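Local atomic coordinates of hypothetical protein PH1570 (Pyrococcus horikoshii, PDB entry 2HQ4), a protein that is of unknown function, a singleton archaeal protein built as a long antiparallel sheet with helices packed against it, for which no activity has been established. Residues C12-L16 with Y51-Y55; N29-Y35 with R141-K147; R40-L44 with W70-L74; L44-Y48 with P62-K67; K122-G126 with D137-R141. All blocks are in the same frame, centred on the assembly; numbering follows the deposited sequence.

Contact 1. Residues C12-L16 with Y51-Y55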
# COMPACT_ATOMS: atom_id res chain seq x y z
N CYS A 12 -10.35 -1.99 14.42
CA CYS A 12 -10.91 -3.15 13.66
C CYS A 12 -10.42 -4.54 14.11
O CYS A 12 -10.90 -5.54 13.64
CB CYS A 12 -10.68 -2.97 12.17
SG CYS A 12 -11.92 -1.75 11.45
N GLU A 13 -9.44 -4.56 14.98
CA GLU A 13 -9.04 -5.77 15.72
C GLU A 13 -8.34 -5.28 16.97
O GLU A 13 -8.23 -4.07 17.17
CB GLU A 13 -8.14 -6.68 14.86
CG GLU A 13 -8.80 -8.03 14.49
CD GLU A 13 -8.79 -9.04 15.66
OE1 GLU A 13 -8.32 -8.67 16.77
OE2 GLU A 13 -9.28 -10.16 15.48
N GLU A 14 -7.83 -6.22 17.79
CA GLU A 14 -7.19 -5.88 19.04
C GLU A 14 -6.10 -4.83 18.85
O GLU A 14 -6.02 -3.86 19.60
CB GLU A 14 -6.55 -7.16 19.68
CG GLU A 14 -6.06 -6.88 21.11
CD GLU A 14 -5.16 -7.98 21.68
OE1 GLU A 14 -5.06 -9.08 21.09
OE2 GLU A 14 -4.53 -7.71 22.74
N LYS A 15 -5.28 -5.02 17.82
CA LYS A 15 -4.15 -4.12 17.62
C LYS A 15 -4.13 -3.54 16.20
O LYS A 15 -3.07 -3.16 15.71
CB LYS A 15 -2.86 -4.92 17.89
CG LYS A 15 -2.72 -5.28 19.41
CD LYS A 15 -1.39 -5.98 19.66
CE LYS A 15 -1.22 -6.19 21.19
NZ LYS A 15 0.12 -6.85 21.42
N LEU A 16 -5.29 -3.54 15.54
CA LEU A 16 -5.45 -2.93 14.21
C LEU A 16 -6.33 -1.68 14.28
O LEU A 16 -7.47 -1.74 14.77
CB LEU A 16 -6.06 -3.93 13.24
CG LEU A 16 -6.45 -3.43 11.84
CD1 LEU A 16 -5.18 -3.03 11.01
CD2 LEU A 16 -7.25 -4.50 11.14
N TYR A 51 -5.17 -11.40 8.50
CA TYR A 51 -6.07 -12.01 9.49
C TYR A 51 -6.70 -13.31 9.02
O TYR A 51 -7.29 -14.05 9.83
CB TYR A 51 -7.11 -10.97 9.99
CG TYR A 51 -6.45 -10.03 10.97
CD1 TYR A 51 -6.29 -10.41 12.31
CD2 TYR A 51 -5.82 -8.86 10.52
CE1 TYR A 51 -5.61 -9.58 13.22
CE2 TYR A 51 -5.11 -8.01 11.43
CZ TYR A 51 -5.03 -8.39 12.77
OH TYR A 51 -4.36 -7.59 13.67
N LEU A 52 -6.52 -13.63 7.74
CA LEU A 52 -6.95 -14.90 7.16
C LEU A 52 -6.53 -16.11 8.00
O LEU A 52 -7.37 -16.99 8.25
CB LEU A 52 -6.45 -15.04 5.72
CG LEU A 52 -6.74 -16.29 4.91
CD1 LEU A 52 -8.25 -16.56 4.91
CD2 LEU A 52 -6.24 -16.04 3.49
N PRO A 53 -5.25 -16.17 8.44
CA PRO A 53 -4.85 -17.30 9.29
C PRO A 53 -5.65 -17.47 10.59
O PRO A 53 -5.88 -18.60 10.99
CB PRO A 53 -3.38 -16.99 9.61
CG PRO A 53 -2.89 -16.17 8.42
CD PRO A 53 -4.10 -15.28 8.17
N GLU A 54 -6.05 -16.39 11.25
CA GLU A 54 -6.87 -16.49 12.47
C GLU A 54 -8.35 -16.74 12.17
O GLU A 54 -9.01 -17.40 12.96
CB GLU A 54 -6.82 -15.23 13.33
CG GLU A 54 -5.55 -14.91 13.99
CD GLU A 54 -5.50 -13.43 14.41
OE1 GLU A 54 -6.39 -12.98 15.19
OE2 GLU A 54 -4.56 -12.74 13.98
N TYR A 55 -8.88 -16.22 11.07
CA TYR A 55 -10.34 -16.28 10.81
C TYR A 55 -10.84 -17.35 9.83
O TYR A 55 -12.05 -17.67 9.81
CB TYR A 55 -10.83 -14.92 10.30
CG TYR A 55 -11.00 -13.89 11.41
CD1 TYR A 55 -12.24 -13.69 12.04
CD2 TYR A 55 -9.92 -13.14 11.84
CE1 TYR A 55 -12.37 -12.77 13.08
CE2 TYR A 55 -10.04 -12.19 12.82
CZ TYR A 55 -11.26 -12.01 13.45
OH TYR A 55 -11.35 -11.07 14.43
O HOH W 1 -4.91 -7.44 16.34
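The phenol oxygen of Tyr51, lying 4.1 Å from Leu16 CB, is gripped by two polar partners. Water 1 donates to Tyr51 OH at 2.7 Å and accepts from Lys15 N, so it bridges the ring to the turn; the second partner is the carboxylate of Asp25. A tyrosine suits this buried place because its ring packs while its hydroxyl reaches this water and strand 22-25. Glu13 lays its CG over one face of that ring, 4.2 Å from the centroid and 28° off the normal, a CH-pi contact, while Leu16 CD2 touches CE2. The bend in the Glu13 chain at chi2 (-78°) turns its carboxylate out toward Tyr55. There OE2 accepts a hydrogen bond from Tyr55 OH near the plane of that ring; its modelled 2.5 Å is very short, and the exact length is doubtful. The other oxygen, Glu13 OE1, takes Glu14 N at 2.7 Å through its anti lone pair, which further fixes the carboxylate. Glu54 OE1 comes within 4.0 Å of Glu13 OE2, a like-charge approach probably eased by the salt bridge of Glu54 to Lys27. The turn between strands 10-13 and 16-19 thus rests on the C-terminal end of helix 40-55, and the Cys12-Cys65 disulfide ties the same edge hairpin of the antiparallel sheet to helix 61-70.

Contact 2. Residues N29-Y35 with R141-K147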
# COMPACT_ATOMS: atom_id res chain seq x y z
N ASN A 29 3.04 -5.56 13.25
CA ASN A 29 3.96 -4.46 13.00
C ASN A 29 3.95 -4.09 11.49
O ASN A 29 5.02 -4.08 10.83
CB ASN A 29 5.39 -4.80 13.51
CG ASN A 29 6.36 -3.62 13.41
OD1 ASN A 29 6.01 -2.48 13.72
ND2 ASN A 29 7.60 -3.91 13.01
N VAL A 30 2.74 -3.81 10.96
CA VAL A 30 2.56 -3.43 9.54
C VAL A 30 1.87 -2.08 9.57
O VAL A 30 0.83 -1.93 10.19
CB VAL A 30 1.71 -4.47 8.73
CG1 VAL A 30 1.39 -3.98 7.31
CG2 VAL A 30 2.39 -5.86 8.65
N GLU A 31 2.47 -1.08 8.93
CA GLU A 31 1.94 0.28 8.90
C GLU A 31 2.10 0.70 7.47
O GLU A 31 3.18 0.55 6.88
CB GLU A 31 2.78 1.22 9.79
CG GLU A 31 2.84 0.77 11.26
CD GLU A 31 3.57 1.73 12.16
OE1 GLU A 31 4.09 2.74 11.65
OE2 GLU A 31 3.63 1.45 13.38
N VAL A 32 1.02 1.22 6.92
CA VAL A 32 1.02 1.68 5.53
C VAL A 32 0.07 2.89 5.39
O VAL A 32 -0.99 2.93 6.01
CB VAL A 32 0.68 0.53 4.52
CG1 VAL A 32 -0.69 -0.16 4.83
CG2 VAL A 32 0.77 1.03 3.01
N LYS A 33 0.49 3.88 4.61
CA LYS A 33 -0.38 5.00 4.22
C LYS A 33 -0.21 5.19 2.72
O LYS A 33 0.81 4.81 2.16
CB LYS A 33 0.02 6.28 4.97
CG LYS A 33 -0.31 6.30 6.49
CD LYS A 33 0.18 7.57 7.25
CE LYS A 33 1.67 7.87 7.05
NZ LYS A 33 2.22 9.09 7.84
N PHE A 34 -1.22 5.74 2.04
CA PHE A 34 -1.10 5.95 0.59
C PHE A 34 -1.46 7.37 0.26
O PHE A 34 -2.18 8.04 1.03
CB PHE A 34 -2.00 4.97 -0.20
CG PHE A 34 -3.45 5.26 -0.10
CD1 PHE A 34 -4.23 4.64 0.87
CD2 PHE A 34 -4.07 6.16 -1.02
CE1 PHE A 34 -5.61 4.90 0.98
CE2 PHE A 34 -5.44 6.46 -0.88
CZ PHE A 34 -6.22 5.80 0.11
N TYR A 35 -0.89 7.85 -0.85
CA TYR A 35 -1.07 9.25 -1.34
C TYR A 35 -1.34 9.16 -2.83
O TYR A 35 -0.91 8.22 -3.47
CB TYR A 35 0.19 10.09 -1.01
CG TYR A 35 0.33 10.13 0.49
CD1 TYR A 35 -0.38 11.08 1.22
CD2 TYR A 35 1.07 9.16 1.17
CE1 TYR A 35 -0.35 11.07 2.62
CE2 TYR A 35 1.08 9.13 2.58
CZ TYR A 35 0.41 10.12 3.26
OH TYR A 35 0.43 10.12 4.64
N ARG A 141 -0.28 5.84 -7.41
CA ARG A 141 -0.42 5.70 -5.97
C ARG A 141 0.97 5.55 -5.37
O ARG A 141 1.83 4.82 -5.92
CB ARG A 141 -1.25 4.45 -5.66
CG ARG A 141 -2.56 4.50 -6.42
CD ARG A 141 -3.34 3.27 -6.23
NE ARG A 141 -2.74 2.07 -6.82
CZ ARG A 141 -3.43 0.96 -6.92
NH1 ARG A 141 -4.68 0.97 -6.49
NH2 ARG A 141 -2.92 -0.13 -7.46
N LEU A 142 1.18 6.28 -4.29
CA LEU A 142 2.41 6.22 -3.54
C LEU A 142 2.09 5.65 -2.15
O LEU A 142 1.29 6.24 -1.36
CB LEU A 142 3.01 7.63 -3.44
CG LEU A 142 4.23 7.70 -2.51
CD1 LEU A 142 5.52 7.11 -3.22
CD2 LEU A 142 4.41 9.12 -2.14
N PHE A 143 2.69 4.50 -1.86
CA PHE A 143 2.54 3.85 -0.55
C PHE A 143 3.77 4.17 0.29
O PHE A 143 4.89 4.22 -0.25
CB PHE A 143 2.51 2.35 -0.74
CG PHE A 143 1.36 1.86 -1.57
CD1 PHE A 143 0.17 1.41 -0.94
CD2 PHE A 143 1.46 1.83 -2.98
CE1 PHE A 143 -0.93 0.94 -1.73
CE2 PHE A 143 0.39 1.38 -3.77
CZ PHE A 143 -0.81 0.92 -3.12
N ILE A 144 3.58 4.43 1.57
CA ILE A 144 4.73 4.61 2.47
C ILE A 144 4.47 3.61 3.58
O ILE A 144 3.30 3.38 3.94
CB ILE A 144 4.98 6.08 2.97
CG1 ILE A 144 3.81 6.64 3.78
CG2 ILE A 144 5.32 7.06 1.73
CD1 ILE A 144 4.15 8.03 4.47
N PHE A 145 5.52 2.98 4.09
CA PHE A 145 5.35 1.91 5.05
C PHE A 145 6.53 1.84 6.04
O PHE A 145 7.58 2.47 5.80
CB PHE A 145 5.10 0.57 4.30
CG PHE A 145 5.96 0.36 3.04
CD1 PHE A 145 7.25 -0.18 3.13
CD2 PHE A 145 5.45 0.70 1.77
CE1 PHE A 145 8.03 -0.37 1.97
CE2 PHE A 145 6.18 0.53 0.63
CZ PHE A 145 7.51 -0.01 0.72
N ASN A 146 6.39 1.06 7.12
CA ASN A 146 7.33 1.21 8.24
C ASN A 146 8.58 0.32 8.11
O ASN A 146 9.57 0.59 8.77
CB ASN A 146 6.64 0.92 9.60
CG ASN A 146 6.12 -0.49 9.65
OD1 ASN A 146 5.50 -0.95 8.69
ND2 ASN A 146 6.41 -1.22 10.75
N LYS A 147 8.54 -0.73 7.28
CA LYS A 147 9.73 -1.60 7.12
C LYS A 147 9.74 -2.20 5.73
O LYS A 147 8.67 -2.31 5.11
CB LYS A 147 9.78 -2.67 8.23
CG LYS A 147 8.59 -3.65 8.22
CD LYS A 147 8.62 -4.63 9.39
CE LYS A 147 7.44 -5.57 9.26
NZ LYS A 147 7.44 -6.68 10.25
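Asn146 meets Glu31 and Asn29 with both ends of its amide, beside a weak backbone bond from Asn146 N to Glu31 O at 3.3 Å. Its OD1 accepts Glu31 N at 3.0 Å from well above the carbonyl plane, and its ND2 donates to Asn29 O at 3.2 Å. With CG between the backbone N and the carbonyl carbon (chi1 61°), the amide is brought across Glu31, whose carboxylate stacks on it with planes 19° apart. Asparagine suits the spot by offering donor and acceptor together. Beyond it the antiparallel ladder is regular: Lys33 and Ile144 exchange two N-to-O bonds of 2.9 Å, and Tyr35 and Leu142 form the next hydrogen-bonded pair. Polar ends leave the pair: Glu31 OE1 accepts from Leu2 N and Lys33 NZ bonds to Tyr3 O, both in an N-terminal extension, probably vector-derived, and Arg141 pairs with Asp137. Ile144 CD1 fills in between Lys33 CE at 3.6 Å and Tyr35 CE2 at 3.8 Å. Strand 22-25 bonds to the outer side of strand 30-36 and 134-136 to that of 141-145, while helices 40-55 and 150-155 pack on the face bearing Val32, Phe34, Phe143 and Phe145.

Contact 3. Residues R40-L44 with W70-L74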
# COMPACT_ATOMS: atom_id res chain seq x y z
N ARG A 40 -7.52 2.20 -1.37
CA ARG A 40 -8.20 1.55 -0.23
C ARG A 40 -8.43 0.04 -0.38
O ARG A 40 -8.32 -0.71 0.60
CB ARG A 40 -9.44 2.31 0.25
CG ARG A 40 -9.07 3.59 1.11
CD ARG A 40 -10.24 4.60 1.20
NE ARG A 40 -10.93 4.68 -0.09
CZ ARG A 40 -12.22 4.99 -0.23
NH1 ARG A 40 -12.95 5.27 0.84
NH2 ARG A 40 -12.76 4.99 -1.44
N LYS A 41 -8.73 -0.42 -1.59
CA LYS A 41 -8.93 -1.85 -1.80
C LYS A 41 -7.63 -2.68 -1.68
O LYS A 41 -7.66 -3.84 -1.30
CB LYS A 41 -9.63 -2.10 -3.16
CG LYS A 41 -11.13 -1.66 -3.20
CD LYS A 41 -11.76 -2.14 -4.53
CE LYS A 41 -13.17 -1.55 -4.75
NZ LYS A 41 -13.73 -2.09 -6.04
N VAL A 42 -6.49 -2.10 -2.06
CA VAL A 42 -5.20 -2.75 -1.77
C VAL A 42 -5.02 -2.90 -0.25
O VAL A 42 -4.65 -3.97 0.25
CB VAL A 42 -4.00 -1.93 -2.37
CG1 VAL A 42 -2.65 -2.61 -2.01
CG2 VAL A 42 -4.17 -1.83 -3.88
N LEU A 43 -5.36 -1.86 0.51
CA LEU A 43 -5.21 -1.94 1.96
C LEU A 43 -6.17 -3.00 2.55
O LEU A 43 -5.80 -3.81 3.43
CB LEU A 43 -5.39 -0.55 2.57
CG LEU A 43 -4.08 0.27 2.74
CD1 LEU A 43 -3.21 0.37 1.49
CD2 LEU A 43 -4.48 1.63 3.23
N LEU A 44 -7.40 -3.05 2.03
CA LEU A 44 -8.38 -4.08 2.44
C LEU A 44 -7.87 -5.48 2.19
O LEU A 44 -7.99 -6.37 3.06
CB LEU A 44 -9.71 -3.92 1.67
CG LEU A 44 -10.52 -2.71 2.09
CD1 LEU A 44 -11.77 -2.53 1.16
CD2 LEU A 44 -10.95 -2.95 3.52
N TRP A 70 -14.66 2.32 5.47
CA TRP A 70 -14.36 3.00 4.22
C TRP A 70 -15.54 3.05 3.23
O TRP A 70 -15.43 3.66 2.16
CB TRP A 70 -13.16 2.35 3.54
CG TRP A 70 -11.83 2.74 4.14
CD1 TRP A 70 -11.48 3.94 4.70
CD2 TRP A 70 -10.66 1.91 4.22
NE1 TRP A 70 -10.17 3.91 5.12
CE2 TRP A 70 -9.64 2.68 4.84
CE3 TRP A 70 -10.38 0.60 3.82
CZ2 TRP A 70 -8.36 2.18 5.06
CZ3 TRP A 70 -9.09 0.10 4.06
CH2 TRP A 70 -8.11 0.89 4.69
N ASN A 71 -16.65 2.39 3.59
CA ASN A 71 -17.84 2.21 2.74
C ASN A 71 -17.46 1.64 1.36
O ASN A 71 -17.73 2.22 0.31
CB ASN A 71 -18.65 3.52 2.63
CG ASN A 71 -20.03 3.31 1.95
OD1 ASN A 71 -20.62 2.22 2.03
ND2 ASN A 71 -20.51 4.33 1.24
N ILE A 72 -16.81 0.48 1.38
CA ILE A 72 -16.32 -0.13 0.17
C ILE A 72 -16.89 -1.54 0.05
O ILE A 72 -16.93 -2.28 1.03
CB ILE A 72 -14.77 -0.16 0.16
CG1 ILE A 72 -14.21 1.23 -0.10
CG2 ILE A 72 -14.24 -1.09 -0.94
CD1 ILE A 72 -12.67 1.27 0.03
N TYR A 73 -17.33 -1.89 -1.15
CA TYR A 73 -17.76 -3.23 -1.48
C TYR A 73 -16.60 -4.05 -2.03
O TYR A 73 -15.96 -3.67 -3.02
CB TYR A 73 -18.95 -3.20 -2.48
CG TYR A 73 -19.63 -4.55 -2.64
CD1 TYR A 73 -20.63 -4.97 -1.76
CD2 TYR A 73 -19.24 -5.42 -3.68
CE1 TYR A 73 -21.25 -6.25 -1.90
CE2 TYR A 73 -19.84 -6.69 -3.83
CZ TYR A 73 -20.84 -7.10 -2.95
OH TYR A 73 -21.44 -8.36 -3.11
N LEU A 74 -16.31 -5.16 -1.37
CA LEU A 74 -15.24 -6.04 -1.84
C LEU A 74 -15.40 -7.42 -1.24
O LEU A 74 -15.31 -7.59 -0.03
CB LEU A 74 -13.86 -5.48 -1.47
CG LEU A 74 -12.65 -6.17 -2.11
CD1 LEU A 74 -12.70 -6.14 -3.65
CD2 LEU A 74 -11.31 -5.57 -1.59
O HOH W 2 -16.12 4.79 -0.64
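Arg40 and Trp70 approach with their CA atoms 7.7 Å apart, where the first turn of helix 40-55 faces a chain that leaves helix 61-70 through a Schellman motif at Asn71, whose positive phi (52°) turns Ile72 and Leu74 toward helix 40-55. Arg40 runs over the indole, its CD 3.8 Å from the centroid of the five-membered ring and 10° off the normal, a CH-pi contact. The Arg40 chain then bends at chi3, and Ile72 CD1 lies over one face of the guanidinium, 3.7 Å above its plane. Leu44 works along the indole edge, CD2 reaching CE3 at 3.6 Å, while CD1 meets Ile72 CG2 at 3.5 Å; Leu43 CB touches CH2, and Leu74 CD2 packs against Leu44 CB. Trp70 NE1 bonds to Phe19 O, and Arg40 NE pairs with Asp38. Water 2 donates to Trp70 O at 3.1 Å and accepts weakly from Arg40 NH2. With an alanine at Trp70, Arg40 would probably lose the flat surface against its methylenes, Leu44 CD2 its edge partner and Phe19 O its donor. Apolar and CH-pi packing therefore mainly holds the contact, the arginine stem serving as hydrophobic surface while its charge goes to an aspartate.

Contact 4. Residues L44-Y48 with P62-K67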
# COMPACT_ATOMS: atom_id res chain seq x y z
N LEU A 44 -7.40 -3.05 2.03
CA LEU A 44 -8.38 -4.08 2.44
C LEU A 44 -7.87 -5.48 2.19
O LEU A 44 -7.99 -6.37 3.06
CB LEU A 44 -9.71 -3.92 1.67
CG LEU A 44 -10.52 -2.71 2.09
CD1 LEU A 44 -11.77 -2.53 1.16
CD2 LEU A 44 -10.95 -2.95 3.52
N ALA A 45 -7.28 -5.69 1.02
CA ALA A 45 -6.72 -7.00 0.70
C ALA A 45 -5.57 -7.36 1.65
O ALA A 45 -5.43 -8.52 2.06
CB ALA A 45 -6.26 -7.03 -0.76
N MET A 46 -4.73 -6.38 1.98
CA MET A 46 -3.63 -6.62 2.95
C MET A 46 -4.17 -7.04 4.33
O MET A 46 -3.59 -7.91 4.98
CB MET A 46 -2.77 -5.33 3.11
CG MET A 46 -1.95 -4.92 1.82
SD MET A 46 -1.23 -3.26 1.91
CE MET A 46 0.05 -3.58 3.15
N ILE A 47 -5.25 -6.40 4.79
CA ILE A 47 -5.89 -6.71 6.09
C ILE A 47 -6.46 -8.12 6.08
O ILE A 47 -6.22 -8.91 7.00
CB ILE A 47 -7.01 -5.65 6.42
CG1 ILE A 47 -6.37 -4.32 6.80
CG2 ILE A 47 -7.89 -6.12 7.59
CD1 ILE A 47 -7.34 -3.02 6.68
N TYR A 48 -7.20 -8.45 5.02
CA TYR A 48 -7.71 -9.79 4.81
C TYR A 48 -6.60 -10.84 4.90
O TYR A 48 -6.72 -11.86 5.62
CB TYR A 48 -8.40 -9.84 3.45
CG TYR A 48 -9.09 -11.15 3.12
CD1 TYR A 48 -10.44 -11.36 3.45
CD2 TYR A 48 -8.41 -12.16 2.43
CE1 TYR A 48 -11.09 -12.59 3.12
CE2 TYR A 48 -9.04 -13.37 2.11
CZ TYR A 48 -10.37 -13.57 2.45
OH TYR A 48 -10.96 -14.76 2.09
N PRO A 62 -11.94 -8.08 10.87
CA PRO A 62 -11.25 -6.80 10.63
C PRO A 62 -11.40 -6.28 9.23
O PRO A 62 -11.45 -5.07 9.08
CB PRO A 62 -9.76 -7.12 10.90
CG PRO A 62 -9.65 -8.66 10.82
CD PRO A 62 -11.01 -9.11 11.39
N PHE A 63 -11.40 -7.18 8.24
CA PHE A 63 -11.68 -6.87 6.83
C PHE A 63 -13.11 -6.36 6.61
O PHE A 63 -13.32 -5.37 5.91
CB PHE A 63 -11.35 -8.12 5.99
CG PHE A 63 -11.87 -8.11 4.59
CD1 PHE A 63 -11.21 -7.39 3.57
CD2 PHE A 63 -12.96 -8.90 4.26
CE1 PHE A 63 -11.67 -7.43 2.27
CE2 PHE A 63 -13.44 -8.98 2.92
CZ PHE A 63 -12.80 -8.25 1.92
N GLU A 64 -14.09 -7.01 7.24
CA GLU A 64 -15.47 -6.49 7.21
C GLU A 64 -15.62 -5.14 7.88
O GLU A 64 -16.29 -4.24 7.35
CB GLU A 64 -16.43 -7.52 7.80
CG GLU A 64 -16.43 -8.84 7.01
CD GLU A 64 -17.00 -8.70 5.60
OE1 GLU A 64 -17.91 -7.86 5.41
OE2 GLU A 64 -16.54 -9.41 4.67
N CYS A 65 -15.00 -4.98 9.05
CA CYS A 65 -14.97 -3.73 9.79
C CYS A 65 -14.36 -2.55 8.95
O CYS A 65 -14.90 -1.43 8.92
CB CYS A 65 -14.19 -3.95 11.11
SG CYS A 65 -13.85 -2.47 12.11
N ALA A 66 -13.24 -2.83 8.28
CA ALA A 66 -12.52 -1.81 7.52
C ALA A 66 -13.38 -1.43 6.30
O ALA A 66 -13.44 -0.25 5.93
CB ALA A 66 -11.15 -2.35 7.08
N LYS A 67 -14.04 -2.43 5.69
CA LYS A 67 -14.97 -2.18 4.55
C LYS A 67 -16.14 -1.26 4.94
O LYS A 67 -16.51 -0.34 4.19
CB LYS A 67 -15.51 -3.47 3.95
CG LYS A 67 -14.56 -4.19 2.96
CD LYS A 67 -15.27 -5.33 2.23
CE LYS A 67 -15.82 -6.37 3.18
NZ LYS A 67 -16.48 -7.54 2.51
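Phe63 pushes its ring into the hollow between Leu44, Tyr48 and its own helix neighbour Lys67. CG stands anti to its backbone N (chi1 166°), carrying the ring across to helix 40-55. One face takes the edge of Tyr48, a T-shaped stack with centroids 5.0 Å apart and planes at 71°; the opposite face bears Lys67 CE, 3.5 Å above the plane, and Leu44 O lies at the ring edge, 3.4 Å from CD1. Ala66 is a shallow bump: its methyl slips between Leu44 CD2, at 3.6 Å, and Ile47 CD1. Leu44 CD1 rests on Lys67 CG at 3.7 Å, and Ile47 CG2 on Pro62 CB at 3.9 Å. The small Ala66 suits the approach of the two segments, whose axes come within 9.0 Å at 159°. Replacing Phe63 with an alanine is likely to open a gap between the Tyr48 ring edge and the Lys67 stem. No hydrogen bond crosses here; Tyr48 OH goes to Arg57 O and Lys67 NZ to Glu64 and Leu74 O, so shape complementarity carries the pairing.

Contact 5. Residues K122-G126 with D137-R141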
# COMPACT_ATOMS: atom_id res chain seq x y z
N LYS A 122 10.02 -2.11 -15.10
CA LYS A 122 9.09 -1.77 -16.18
C LYS A 122 7.91 -2.75 -16.17
O LYS A 122 8.09 -3.97 -16.11
CB LYS A 122 9.78 -1.74 -17.55
CG LYS A 122 8.97 -0.97 -18.63
CD LYS A 122 9.66 -0.96 -20.01
CE LYS A 122 10.74 0.11 -20.12
NZ LYS A 122 11.18 0.35 -21.53
N THR A 123 6.71 -2.21 -16.19
CA THR A 123 5.52 -3.03 -16.25
C THR A 123 4.72 -2.67 -17.51
O THR A 123 5.05 -1.71 -18.23
CB THR A 123 4.64 -2.85 -15.00
OG1 THR A 123 3.87 -1.66 -15.14
CG2 THR A 123 5.47 -2.78 -13.71
N LYS A 124 3.64 -3.42 -17.75
CA LYS A 124 2.79 -3.14 -18.90
C LYS A 124 2.10 -1.80 -18.78
O LYS A 124 1.50 -1.35 -19.72
CB LYS A 124 1.78 -4.27 -19.12
CG LYS A 124 2.42 -5.47 -19.85
CD LYS A 124 1.44 -6.63 -20.12
CE LYS A 124 2.16 -7.81 -20.82
NZ LYS A 124 1.32 -9.06 -20.81
N GLU A 125 2.19 -1.16 -17.62
CA GLU A 125 1.47 0.09 -17.38
C GLU A 125 2.36 1.31 -17.15
O GLU A 125 1.86 2.42 -16.90
CB GLU A 125 0.50 -0.10 -16.21
CG GLU A 125 -0.53 -1.16 -16.51
CD GLU A 125 -1.54 -1.35 -15.41
OE1 GLU A 125 -1.68 -0.47 -14.57
OE2 GLU A 125 -2.20 -2.40 -15.39
N GLY A 126 3.68 1.10 -17.19
CA GLY A 126 4.63 2.19 -16.89
C GLY A 126 5.64 1.72 -15.85
O GLY A 126 5.79 0.51 -15.66
N ASP A 137 3.59 3.35 -7.78
CA ASP A 137 3.11 2.46 -8.84
C ASP A 137 2.61 3.26 -10.05
O ASP A 137 2.38 4.46 -9.96
CB ASP A 137 2.08 1.42 -8.32
CG ASP A 137 0.67 2.01 -8.08
OD1 ASP A 137 0.27 3.01 -8.73
OD2 ASP A 137 -0.05 1.43 -7.25
N PRO A 138 2.54 2.61 -11.22
CA PRO A 138 2.09 3.31 -12.40
C PRO A 138 0.60 3.61 -12.48
O PRO A 138 0.17 4.15 -13.48
CB PRO A 138 2.55 2.39 -13.54
CG PRO A 138 2.56 1.05 -12.97
CD PRO A 138 2.93 1.22 -11.51
N ARG A 139 -0.15 3.33 -11.41
CA ARG A 139 -1.54 3.76 -11.30
C ARG A 139 -1.67 5.03 -10.51
O ARG A 139 -2.79 5.49 -10.22
CB ARG A 139 -2.37 2.63 -10.69
CG ARG A 139 -2.59 1.57 -11.70
CD ARG A 139 -3.33 0.33 -11.16
NE ARG A 139 -3.47 -0.61 -12.27
CZ ARG A 139 -4.35 -1.61 -12.31
NH1 ARG A 139 -5.17 -1.79 -11.31
NH2 ARG A 139 -4.42 -2.39 -13.36
N GLY A 140 -0.53 5.63 -10.21
CA GLY A 140 -0.51 6.91 -9.55
C GLY A 140 -0.68 6.94 -8.05
O GLY A 140 -1.19 7.92 -7.48
N ARG A 141 -0.28 5.84 -7.41
CA ARG A 141 -0.42 5.70 -5.97
C ARG A 141 0.97 5.55 -5.37
O ARG A 141 1.83 4.82 -5.92
CB ARG A 141 -1.25 4.45 -5.66
CG ARG A 141 -2.56 4.50 -6.42
CD ARG A 141 -3.34 3.27 -6.23
NE ARG A 141 -2.74 2.07 -6.82
CZ ARG A 141 -3.43 0.96 -6.92
NH1 ARG A 141 -4.68 0.97 -6.49
NH2 ARG A 141 -2.92 -0.13 -7.46
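Glu125 and Arg139 form a side-on salt bridge, the carboxylate and guanidinium planes only 14° apart. NE of Arg139 donates to Glu125 OE1 at 2.9 Å, nearly straight at 174°, and NH2 reaches OE2 at 3.0 Å, each oxygen using its syn lone pair. Both chains run extended, Arg139 from CG to NE (chi3 180°), and so span the distance between two turns. Pro138 presses its CB to Glu125 O at 3.4 Å, and CG faces Thr123 OG1; its ring suits a turn corner by fixing phi. In the next shell, Thr123 OG1 accepts Glu125 N at 3.0 Å in an ST turn and also donates to Gly126 O; Thr123 N reaches that oxygen from the opposite face of its plane. Asp137 OD1 accepts from Arg139 N at 2.7 Å, making an Asx turn, and Arg141 N reaches the same oxygen from the opposite face, while Asp137 OD2 meets Arg141 NE at 2.8 Å. Glycine fits at Gly126 and Gly140, whose backbone angles would jam a CB against the preceding carbonyl. Two type I turns, closing the beta hairpins 119-123/126-130 and 134-136/141-145, thus clasp at the same end of the antiparallel sheet.

Helix 40-55 serves contact 3 with its opening turn, contact 4 with its middle and contact 1 with its last residues; in the chain, contact 1 opens first, at 12-16, and its segments alternate with those of contacts 3 and 4. Contacts 3 and 4 share Leu44 and have centres 7 Å apart; contact 1 lies about 9 Å from contact 4, centre to centre, joined to it by the Cys12-Cys65 disulfide. Contact 2, near the centre of the molecule, spans 106 residues that include contacts 3, 4 and 5, the last sharing Arg141. Contacts 1 and 5 lie on opposite sides of the chain's centre, about 30 Å apart between centres. One sheet unites sequence-distant parts, with helices 40-55 and 61-70 packed together beside it.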